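Local coordinates for protein DyP (Bjerkandera adusta, PDB 3VXJ) that binds heme b and probably acts as a peroxidase on dyes and phenols, here holding 2,6-dimethoxyphenol, at residues P7-Q12 and I49-I54; D14-M19 and H326-S331; S177-E182 and V192-I197. All blocks are in the same frame, centred on the assembly; numbering follows the deposited sequence.

Contact 1 (P7-Q12 and I49-I54); sequences PLNNIQ and ITSAAI
Ser51 and Asn9 are set by their first torsions: OG of Ser51 swings between its own N and carbonyl carbon (chi1 71°), reaching round to Ile54, while Asn9 CG stands anti to the carbonyl carbon (chi1 -68°), laying the amide against the methyl of Ala53, with OD1 3.4 Å from Ala53 CB. Ser51 is thereby the N-cap of helix 52-55, its OG accepting from Ile54 N at 3.2 Å. The loop 7-12 supplies acceptors for the other amides of this first turn. Ile11 O takes Ala52 N at 2.9 Å almost head-on, whereas Ala53 N, 3.1 Å from Leu8 O, stands 66° out of that carbonyl plane. Leu8 CB packs on Ala53 CB at 4.0 Å. Without the hydroxyl, as with an alanine here, Ile54 N would probably be left with a weak bond to Ser51 O. Farther along, Ile49 CG2 rests against the Gln12 side chain, whose amide is tied to Leu69 N and Pro431 O. Ile433 of helix 433-440 covers Gln12, Ile49 and Ser51, strand 65-71 backs Ile49 and Thr50, and Leu16 of helix 13-16 touches both Leu8 and Ala52.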
loop_
_atom_site.group_PDB
_atom_site.type_symbol
_atom_site.label_atom_id
_atom_site.label_comp_id
_atom_site.label_asym_id
_atom_site.label_seq_id
_atom_site.Cartn_x
_atom_site.Cartn_y
_atom_site.Cartn_z
ATOM N N PRO A 7 20.288 -7.738 9.648
ATOM C CA PRO A 7 20.081 -9.117 10.069
ATOM C C PRO A 7 18.774 -9.648 9.475
ATOM O O PRO A 7 17.708 -9.553 10.090
ATOM C CB PRO A 7 20.017 -9.005 11.596
ATOM C CG PRO A 7 19.483 -7.649 11.844
ATOM C CD PRO A 7 20.015 -6.785 10.738
ATOM N N LEU A 8 18.869 -10.207 8.273
ATOM C CA LEU A 8 17.685 -10.623 7.521
ATOM C C LEU A 8 16.864 -11.693 8.235
ATOM O O LEU A 8 15.652 -11.767 8.044
ATOM C CB LEU A 8 18.075 -11.120 6.128
ATOM C CG LEU A 8 18.870 -10.179 5.219
ATOM C CD1 LEU A 8 19.172 -10.860 3.895
ATOM C CD2 LEU A 8 18.144 -8.871 4.986
ATOM N N ASN A 9 17.520 -12.519 9.044
ATOM C CA ASN A 9 16.823 -13.527 9.840
ATOM C C ASN A 9 16.011 -12.951 10.999
ATOM O O ASN A 9 15.253 -13.680 11.644
ATOM C CB ASN A 9 17.800 -14.581 10.376
ATOM C CG ASN A 9 18.377 -15.456 9.281
ATOM O OD1 ASN A 9 17.828 -16.510 8.964
ATOM N ND2 ASN A 9 19.491 -15.024 8.700
ATOM N N ASN A 10 16.173 -11.651 11.256
ATOM C CA ASN A 10 15.522 -11.009 12.393
ATOM C C ASN A 10 14.475 -9.971 12.001
ATOM O O ASN A 10 13.839 -9.375 12.868
ATOM C CB ASN A 10 16.556 -10.365 13.319
ATOM C CG ASN A 10 16.032 -10.193 14.726
ATOM O OD1 ASN A 10 15.342 -11.078 15.239
ATOM N ND2 ASN A 10 16.333 -9.050 15.353
ATOM N N ILE A 11 14.304 -9.757 10.700
ATOM C CA ILE A 11 13.366 -8.753 10.192
ATOM C C ILE A 11 12.146 -9.467 9.630
ATOM O O ILE A 11 12.269 -10.384 8.821
ATOM C CB ILE A 11 14.032 -7.875 9.102
ATOM C CG1 ILE A 11 15.168 -7.055 9.734
ATOM C CG2 ILE A 11 12.990 -6.952 8.440
ATOM C CD1 ILE A 11 16.192 -6.503 8.757
ATOM N N GLN A 12 10.961 -9.073 10.079
ATOM C CA GLN A 12 9.740 -9.661 9.545
ATOM C C GLN A 12 9.656 -9.450 8.027
ATOM O O GLN A 12 9.807 -8.330 7.526
ATOM C CB GLN A 12 8.514 -9.130 10.289
ATOM C CG GLN A 12 8.459 -9.553 11.761
ATOM C CD GLN A 12 7.071 -9.438 12.344
ATOM O OE1 GLN A 12 6.146 -10.093 11.873
ATOM N NE2 GLN A 12 6.906 -8.593 13.358
ATOM N N ILE A 49 6.752 -17.236 12.561
ATOM C CA ILE A 49 7.016 -15.870 12.090
ATOM C C ILE A 49 8.137 -15.875 11.054
ATOM O O ILE A 49 9.264 -16.290 11.340
ATOM C CB ILE A 49 7.284 -14.878 13.242
ATOM C CG1 ILE A 49 6.042 -14.742 14.150
ATOM C CG2 ILE A 49 7.728 -13.509 12.687
ATOM C CD1 ILE A 49 4.814 -14.043 13.532
ATOM N N THR A 50 7.805 -15.401 9.858
ATOM C CA THR A 50 8.652 -15.527 8.682
ATOM C C THR A 50 9.553 -14.317 8.462
ATOM O O THR A 50 9.064 -13.189 8.306
ATOM C CB THR A 50 7.774 -15.759 7.441
ATOM O OG1 THR A 50 6.785 -16.754 7.743
ATOM C CG2 THR A 50 8.618 -16.218 6.272
ATOM N N SER A 51 10.859 -14.563 8.439
ATOM C CA SER A 51 11.857 -13.523 8.235
ATOM C C SER A 51 12.087 -13.180 6.763
ATOM O O SER A 51 11.715 -13.945 5.864
ATOM C CB SER A 51 13.192 -13.957 8.842
ATOM O OG SER A 51 13.772 -15.007 8.077
ATOM N N ALA A 52 12.719 -12.032 6.532
ATOM C CA ALA A 52 13.188 -11.654 5.207
ATOM C C ALA A 52 14.106 -12.731 4.610
ATOM O O ALA A 52 14.029 -13.027 3.409
ATOM C CB ALA A 52 13.894 -10.305 5.276
ATOM N N ALA A 53 14.949 -13.334 5.450
ATOM C CA ALA A 53 15.828 -14.434 5.017
ATOM C C ALA A 53 15.059 -15.616 4.417
ATOM O O ALA A 53 15.474 -16.171 3.393
ATOM C CB ALA A 53 16.716 -14.905 6.165
ATOM N N ILE A 54 13.948 -16.002 5.045
ATOM C CA ILE A 54 13.129 -17.110 4.533
ATOM C C ILE A 54 12.490 -16.745 3.191
ATOM O O ILE A 54 12.444 -17.567 2.276
ATOM C CB ILE A 54 12.060 -17.591 5.564
ATOM C CG1 ILE A 54 12.729 -18.214 6.801
ATOM C CG2 ILE A 54 11.063 -18.570 4.924
ATOM C CD1 ILE A 54 13.499 -19.508 6.559
#

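Contact 2 (D14-M19 and H326-S331); sequences DILVGM and HAMRSS. With HEM (protoporphyrin IX containing Fe), chain B; 3DM (2,6-dimethoxyphenol), chain D.
Met328 and Ser330 lie on an edge strand, 328-334, of the C-terminal ferredoxin-like sheet of the DyP fold, and they pack against the short helix 13-16 and the turn after it, from the N-terminal half. The same strand turns Arg329 the other way, into the heme pocket. Ser330 OG, anti to its own N (chi1 -162°), extends to Asp14 and donates to OD1 at 2.6 Å, arriving on the syn side 19° out of the carboxylate plane. OD1 also accepts Met19 N at 2.9 Å, nearly in line with the C-O bond, so two donors grip one oxygen; Tyr359 OH holds OD2, and the carboxylate is fixed at both ends. Gly18, with a positive phi, makes the tight turn that returns Met19 N to Asp14. Met328 CG lies 3.4 Å from Ile15 O, and the chain bends at chi2 to carry CE toward the end of Leu16. Just before the strand, His326 meets the bound dimethoxyphenol at its ring edge, NE2 standing 3.0 Å from O2 of that ligand. The guanidinium of Arg329 lies with one face over the heme at C3D, and its edge meets a propionate, NH2 being 2.7 Å from O2A. Asp171 pairs with Arg329 NH1, which also donates at 2.9 Å to the water that binds the heme iron at 2.0 Å.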
loop_
_atom_site.group_PDB
_atom_site.type_symbol
_atom_site.label_atom_id
_atom_site.label_comp_id
_atom_site.label_asym_id
_atom_site.label_seq_id
_atom_site.Cartn_x
_atom_site.Cartn_y
_atom_site.Cartn_z
ATOM N N ASP A 14 7.579 -9.432 5.426
ATOM C CA ASP A 14 6.697 -8.585 4.611
ATOM C C ASP A 14 7.185 -7.139 4.503
ATOM O O ASP A 14 6.882 -6.457 3.526
ATOM C CB ASP A 14 5.255 -8.629 5.115
ATOM C CG ASP A 14 4.256 -8.183 4.064
ATOM O OD1 ASP A 14 4.363 -8.646 2.909
ATOM O OD2 ASP A 14 3.381 -7.346 4.385
ATOM N N ILE A 15 7.959 -6.697 5.497
ATOM C CA ILE A 15 8.457 -5.325 5.530
ATOM C C ILE A 15 9.451 -5.054 4.394
ATOM O O ILE A 15 9.350 -4.046 3.699
ATOM C CB ILE A 15 9.162 -5.015 6.862
ATOM C CG1 ILE A 15 8.202 -5.184 8.039
ATOM C CG2 ILE A 15 9.727 -3.600 6.839
ATOM C CD1 ILE A 15 8.916 -5.224 9.384
ATOM N N LEU A 16 10.408 -5.965 4.222
ATOM C CA LEU A 16 11.572 -5.723 3.368
ATOM C C LEU A 16 11.451 -6.384 2.000
ATOM O O LEU A 16 11.883 -5.825 0.996
ATOM C CB LEU A 16 12.852 -6.191 4.082
ATOM C CG LEU A 16 14.226 -6.058 3.416
ATOM C CD1 LEU A 16 14.532 -4.602 3.114
ATOM C CD2 LEU A 16 15.315 -6.669 4.293
ATOM N N VAL A 17 10.864 -7.577 1.971
ATOM C CA VAL A 17 10.827 -8.394 0.767
ATOM C C VAL A 17 9.412 -8.443 0.191
ATOM O O VAL A 17 9.226 -8.369 -1.026
ATOM C CB VAL A 17 11.365 -9.822 1.058
ATOM C CG1 VAL A 17 11.363 -10.677 -0.205
ATOM C CG2 VAL A 17 12.770 -9.752 1.650
ATOM N N GLY A 18 8.425 -8.563 1.074
ATOM C CA GLY A 18 7.028 -8.700 0.662
ATOM C C GLY A 18 6.677 -10.162 0.481
ATOM O O GLY A 18 7.424 -10.912 -0.157
ATOM N N MET A 19 5.534 -10.571 1.024
ATOM C CA MET A 19 5.119 -11.976 0.953
ATOM C C MET A 19 4.868 -12.458 -0.475
ATOM O O MET A 19 5.201 -13.599 -0.810
ATOM C CB MET A 19 3.893 -12.230 1.827
ATOM C CG MET A 19 4.175 -12.150 3.319
ATOM S SD MET A 19 2.730 -12.581 4.285
ATOM C CE MET A 19 3.400 -12.461 5.940
ATOM N N HIS A 326 9.932 7.859 0.802
ATOM C CA HIS A 326 9.745 6.543 0.210
ATOM C C HIS A 326 9.189 5.561 1.228
ATOM O O HIS A 326 9.441 5.684 2.425
ATOM C CB HIS A 326 11.054 6.036 -0.390
ATOM C CG HIS A 326 11.535 6.863 -1.542
ATOM N ND1 HIS A 326 10.941 6.830 -2.785
ATOM C CD2 HIS A 326 12.543 7.766 -1.635
ATOM C CE1 HIS A 326 11.562 7.668 -3.595
ATOM N NE2 HIS A 326 12.532 8.258 -2.921
ATOM N N ALA A 327 8.422 4.585 0.747
ATOM C CA ALA A 327 7.849 3.566 1.624
ATOM C C ALA A 327 7.637 2.288 0.827
ATOM O O ALA A 327 7.519 2.340 -0.402
ATOM C CB ALA A 327 6.523 4.062 2.208
ATOM N N MET A 328 7.572 1.157 1.533
ATOM C CA MET A 328 7.307 -0.157 0.923
ATOM C C MET A 328 5.814 -0.434 0.934
ATOM O O MET A 328 5.134 -0.128 1.908
ATOM C CB MET A 328 7.983 -1.265 1.735
ATOM C CG MET A 328 9.495 -1.218 1.795
ATOM S SD MET A 328 10.271 -1.623 0.217
ATOM C CE MET A 328 11.940 -1.941 0.779
ATOM N N ARG A 329 5.307 -1.059 -0.127
ATOM C CA ARG A 329 3.915 -1.495 -0.141
ATOM C C ARG A 329 3.794 -2.995 -0.333
ATOM O O ARG A 329 4.556 -3.609 -1.099
ATOM C CB ARG A 329 3.128 -0.776 -1.236
ATOM C CG ARG A 329 2.992 0.715 -1.022
ATOM C CD ARG A 329 2.507 1.423 -2.295
ATOM N NE ARG A 329 3.483 1.240 -3.365
ATOM C CZ ARG A 329 3.242 0.660 -4.536
ATOM N NH1 ARG A 329 2.022 0.251 -4.844
ATOM N NH2 ARG A 329 4.220 0.508 -5.426
ATOM N N SER A 330 2.826 -3.578 0.369
ATOM C CA SER A 330 2.536 -5.010 0.231
ATOM C C SER A 330 1.030 -5.263 0.228
ATOM O O SER A 330 0.502 -6.046 1.025
ATOM C CB SER A 330 3.206 -5.804 1.349
ATOM O OG SER A 330 3.277 -7.176 1.003
ATOM N N SER A 331 0.344 -4.563 -0.669
ATOM C CA SER A 331 -1.105 -4.620 -0.739
ATOM C C SER A 331 -1.585 -5.848 -1.503
ATOM O O SER A 331 -0.856 -6.418 -2.319
ATOM C CB SER A 331 -1.622 -3.368 -1.434
ATOM O OG SER A 331 -1.137 -2.205 -0.771
HETATM C CHA HEM B . 1.730 2.888 -7.075
HETATM C CHB HEM B . -2.882 1.448 -7.231
HETATM C CHC HEM B . -3.715 3.497 -2.930
HETATM C CHD HEM B . 0.902 4.919 -2.732
HETATM C C1A HEM B . 0.549 2.351 -7.507
HETATM C C2A HEM B . 0.337 1.709 -8.785
HETATM C C3A HEM B . -0.950 1.320 -8.828
HETATM C C4A HEM B . -1.568 1.677 -7.571
HETATM C CMA HEM B . -1.670 0.588 -9.976
HETATM C CAA HEM B . 1.403 1.587 -9.896
HETATM C CBA HEM B . 2.290 0.343 -9.817
HETATM C CGA HEM B . 3.307 0.382 -8.701
HETATM O O1A HEM B . 4.284 1.158 -8.762
HETATM O O2A HEM B . 3.147 -0.415 -7.735
HETATM C C1B HEM B . -3.513 1.862 -6.075
HETATM C C2B HEM B . -4.898 1.620 -5.734
HETATM C C3B HEM B . -5.129 2.186 -4.534
HETATM C C4B HEM B . -3.887 2.784 -4.091
HETATM C CMB HEM B . -5.891 0.860 -6.640
HETATM C CAB HEM B . -6.435 2.201 -3.712
HETATM C CBB HEM B . -7.383 1.273 -3.867
HETATM C C1C HEM B . -2.549 4.098 -2.529
HETATM C C2C HEM B . -2.379 4.904 -1.335
HETATM C C3C HEM B . -1.101 5.312 -1.287
HETATM C C4C HEM B . -0.432 4.766 -2.448
HETATM C CMC HEM B . -3.501 5.196 -0.321
HETATM C CAC HEM B . -0.393 6.184 -0.216
HETATM C CBC HEM B . -1.015 7.208 0.384
HETATM C C1D HEM B . 1.547 4.443 -3.844
HETATM C C2D HEM B . 2.972 4.540 -4.042
HETATM C C3D HEM B . 3.225 3.927 -5.384
HETATM C C4D HEM B . 1.935 3.507 -5.872
HETATM C CMD HEM B . 4.049 5.148 -3.128
HETATM C CAD HEM B . 4.605 3.823 -6.050
HETATM C CBD HEM B . 4.900 5.170 -6.702
HETATM C CGD HEM B . 6.259 5.189 -7.347
HETATM O O1D HEM B . 6.332 5.569 -8.547
HETATM O O2D HEM B . 7.259 4.837 -6.683
HETATM N NA HEM B . -0.634 2.333 -6.810
HETATM N NB HEM B . -2.923 2.610 -5.063
HETATM N NC HEM B . -1.348 4.071 -3.199
HETATM N ND HEM B . 0.961 3.797 -4.931
HETATM FE FE HEM B . -1.011 3.263 -5.030
HETATM O O1 3DM D . 12.170 7.818 -6.784
HETATM C C1 3DM D . 12.864 8.922 -7.231
HETATM C C2 3DM D . 12.939 10.092 -6.467
HETATM O O2 3DM D . 12.299 10.133 -5.255
HETATM C C7 3DM D . 12.060 11.422 -4.668
HETATM C C3 3DM D . 13.668 11.182 -6.965
HETATM C C4 3DM D . 14.287 11.111 -8.217
HETATM C C5 3DM D . 14.216 9.944 -8.971
HETATM C C6 3DM D . 13.499 8.854 -8.476
HETATM O O3 3DM D . 13.388 7.682 -9.172
HETATM C C8 3DM D . 13.759 7.705 -10.576
HETATM O O HOH W 1 -0.485 1.523 -4.213
#

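Contact 3 (S177-E182 and V192-I197); sequences SVTGWE and VPPGII
Over one face of the Pro194 ring sits Thr179 O, displaced toward the CB, CG and CD side and 3.5 Å from CD; Thr179 OG1 lies on the same side but farther out, past CD, 3.3 Å from it. The carbonyl oxygen is buried with no hydrogen-bond partner in the model, and it lies against the ring's C-H groups. Beside this, the peptide groups of the two segments join in parallel fashion. Val192 N donates to Ser177 O at 2.8 Å, and Val192 O accepts Thr179 N at 3.0 Å, both nearly straight, so Val192 is held through both N and O by the residues flanking Val178. Val192 O also receives the CA-H of Val178, with CA 3.3 Å away. Val178 CG1, anti to its carbonyl carbon (chi1 -60°), points across the join and meets Ile197 CG1 at 3.7 Å and Val192 CG2 at 3.9 Å. Ile197 is turned back to this spot by the 194-196 turn, where Ile197 N bonds to Pro194 O. Leu16 of helix 13-16 covers Val178, and Ile15 touches Ile197. The pairing is a minimal parallel two-stranded sheet, 177-178 with 191-192, joined by a connection without a helix; it lies in the C-terminal half beside the phenol pocket, to which Gly188 and Ala190 of that connection belong, and Val192 packs on His326.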
loop_
_atom_site.group_PDB
_atom_site.type_symbol
_atom_site.label_atom_id
_atom_site.label_comp_id
_atom_site.label_asym_id
_atom_site.label_seq_id
_atom_site.Cartn_x
_atom_site.Cartn_y
_atom_site.Cartn_z
ATOM N N SER A 177 14.649 0.558 -2.598
ATOM C CA SER A 177 15.620 -0.457 -2.217
ATOM C C SER A 177 16.429 0.103 -1.060
ATOM O O SER A 177 16.928 1.225 -1.139
ATOM C CB SER A 177 16.535 -0.772 -3.397
ATOM O OG SER A 177 17.431 -1.823 -3.094
ATOM N N VAL A 178 16.549 -0.660 0.021
ATOM C CA VAL A 178 17.371 -0.203 1.142
ATOM C C VAL A 178 18.801 -0.729 1.037
ATOM O O VAL A 178 19.031 -1.848 0.559
ATOM C CB VAL A 178 16.772 -0.555 2.535
ATOM C CG1 VAL A 178 15.397 0.094 2.710
ATOM C CG2 VAL A 178 16.704 -2.060 2.748
ATOM N N THR A 179 19.753 0.087 1.476
ATOM C CA THR A 179 21.135 -0.356 1.606
ATOM C C THR A 179 21.264 -1.223 2.860
ATOM O O THR A 179 20.387 -1.197 3.732
ATOM C CB THR A 179 22.125 0.833 1.686
ATOM O OG1 THR A 179 21.866 1.606 2.861
ATOM C CG2 THR A 179 21.998 1.728 0.468
ATOM N N GLY A 180 22.348 -1.993 2.942
ATOM C CA GLY A 180 22.606 -2.845 4.102
ATOM C C GLY A 180 22.398 -4.328 3.853
ATOM O O GLY A 180 22.580 -5.144 4.757
ATOM N N TRP A 181 21.997 -4.676 2.631
ATOM C CA TRP A 181 21.902 -6.076 2.205
ATOM C C TRP A 181 22.110 -6.189 0.697
ATOM O O TRP A 181 22.043 -5.186 -0.019
ATOM C CB TRP A 181 20.573 -6.718 2.653
ATOM C CG TRP A 181 19.324 -6.258 1.924
ATOM C CD1 TRP A 181 18.886 -4.970 1.763
ATOM C CD2 TRP A 181 18.338 -7.093 1.300
ATOM N NE1 TRP A 181 17.702 -4.953 1.061
ATOM C CE2 TRP A 181 17.341 -6.241 0.767
ATOM C CE3 TRP A 181 18.204 -8.479 1.130
ATOM C CZ2 TRP A 181 16.224 -6.731 0.074
ATOM C CZ3 TRP A 181 17.094 -8.965 0.442
ATOM C CH2 TRP A 181 16.121 -8.092 -0.075
ATOM N N GLU A 182 22.380 -7.403 0.221
ATOM C CA GLU A 182 22.620 -7.626 -1.205
ATOM C C GLU A 182 21.341 -8.066 -1.913
ATOM O O GLU A 182 20.788 -9.130 -1.621
ATOM C CB GLU A 182 23.742 -8.644 -1.426
ATOM C CG GLU A 182 24.394 -8.545 -2.807
ATOM C CD GLU A 182 25.318 -9.710 -3.128
ATOM O OE1 GLU A 182 26.015 -10.213 -2.217
ATOM O OE2 GLU A 182 25.353 -10.119 -4.311
ATOM N N VAL A 192 17.719 3.925 -0.770
ATOM C CA VAL A 192 17.597 4.730 0.443
ATOM C C VAL A 192 18.304 4.052 1.614
ATOM O O VAL A 192 18.465 2.826 1.610
ATOM C CB VAL A 192 16.104 4.990 0.811
ATOM C CG1 VAL A 192 15.380 5.709 -0.326
ATOM C CG2 VAL A 192 15.389 3.687 1.199
ATOM N N PRO A 193 18.724 4.838 2.625
ATOM C CA PRO A 193 19.251 4.205 3.832
ATOM C C PRO A 193 18.163 3.363 4.505
ATOM O O PRO A 193 16.970 3.685 4.394
ATOM C CB PRO A 193 19.648 5.380 4.734
ATOM C CG PRO A 193 19.230 6.602 4.078
ATOM C CD PRO A 193 18.680 6.308 2.720
ATOM N N PRO A 194 18.553 2.280 5.196
ATOM C CA PRO A 194 17.546 1.340 5.690
ATOM C C PRO A 194 16.548 1.938 6.677
ATOM O O PRO A 194 15.415 1.471 6.745
ATOM C CB PRO A 194 18.378 0.232 6.349
ATOM C CG PRO A 194 19.728 0.822 6.580
ATOM C CD PRO A 194 19.925 1.842 5.507
ATOM N N GLY A 195 16.956 2.983 7.391
ATOM C CA GLY A 195 16.102 3.652 8.373
ATOM C C GLY A 195 14.935 4.447 7.817
ATOM O O GLY A 195 14.135 4.964 8.579
ATOM N N ILE A 196 14.828 4.559 6.499
ATOM C CA ILE A 196 13.591 5.073 5.906
ATOM C C ILE A 196 12.450 4.069 6.139
ATOM O O ILE A 196 11.285 4.457 6.288
ATOM C CB ILE A 196 13.767 5.400 4.410
ATOM C CG1 ILE A 196 14.892 6.430 4.204
ATOM C CG2 ILE A 196 12.452 5.898 3.800
ATOM C CD1 ILE A 196 14.776 7.717 5.036
ATOM N N ILE A 197 12.797 2.782 6.206
ATOM C CA ILE A 197 11.819 1.705 6.370
ATOM C C ILE A 197 11.894 1.076 7.761
ATOM O O ILE A 197 10.863 0.778 8.362
ATOM C CB ILE A 197 12.012 0.616 5.281
ATOM C CG1 ILE A 197 12.031 1.233 3.866
ATOM C CG2 ILE A 197 10.948 -0.471 5.393
ATOM C CD1 ILE A 197 10.758 2.010 3.488
#

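All three contacts are largely buried and converge on helix 13-16, which forms part of contact 2 and lies against both of the others. Contact 2 lies nearest the centre of the chain and relies on a carboxylate and a hydroxyl, next to the heme site; contacts 1 and 3 lie farther out, about 20 and 18 Å from that centre, and are built on backbone bonds and apolar packing. Contact 1 stays within the N-terminal half, contact 3 within the C-terminal half, and contact 2 bridges them. His326 of contact 2 also packs against Ile196 of contact 3, while Leu8 CD1 touches Trp181 CE3 at 3.8 Å, bringing 7-12 against 177-182.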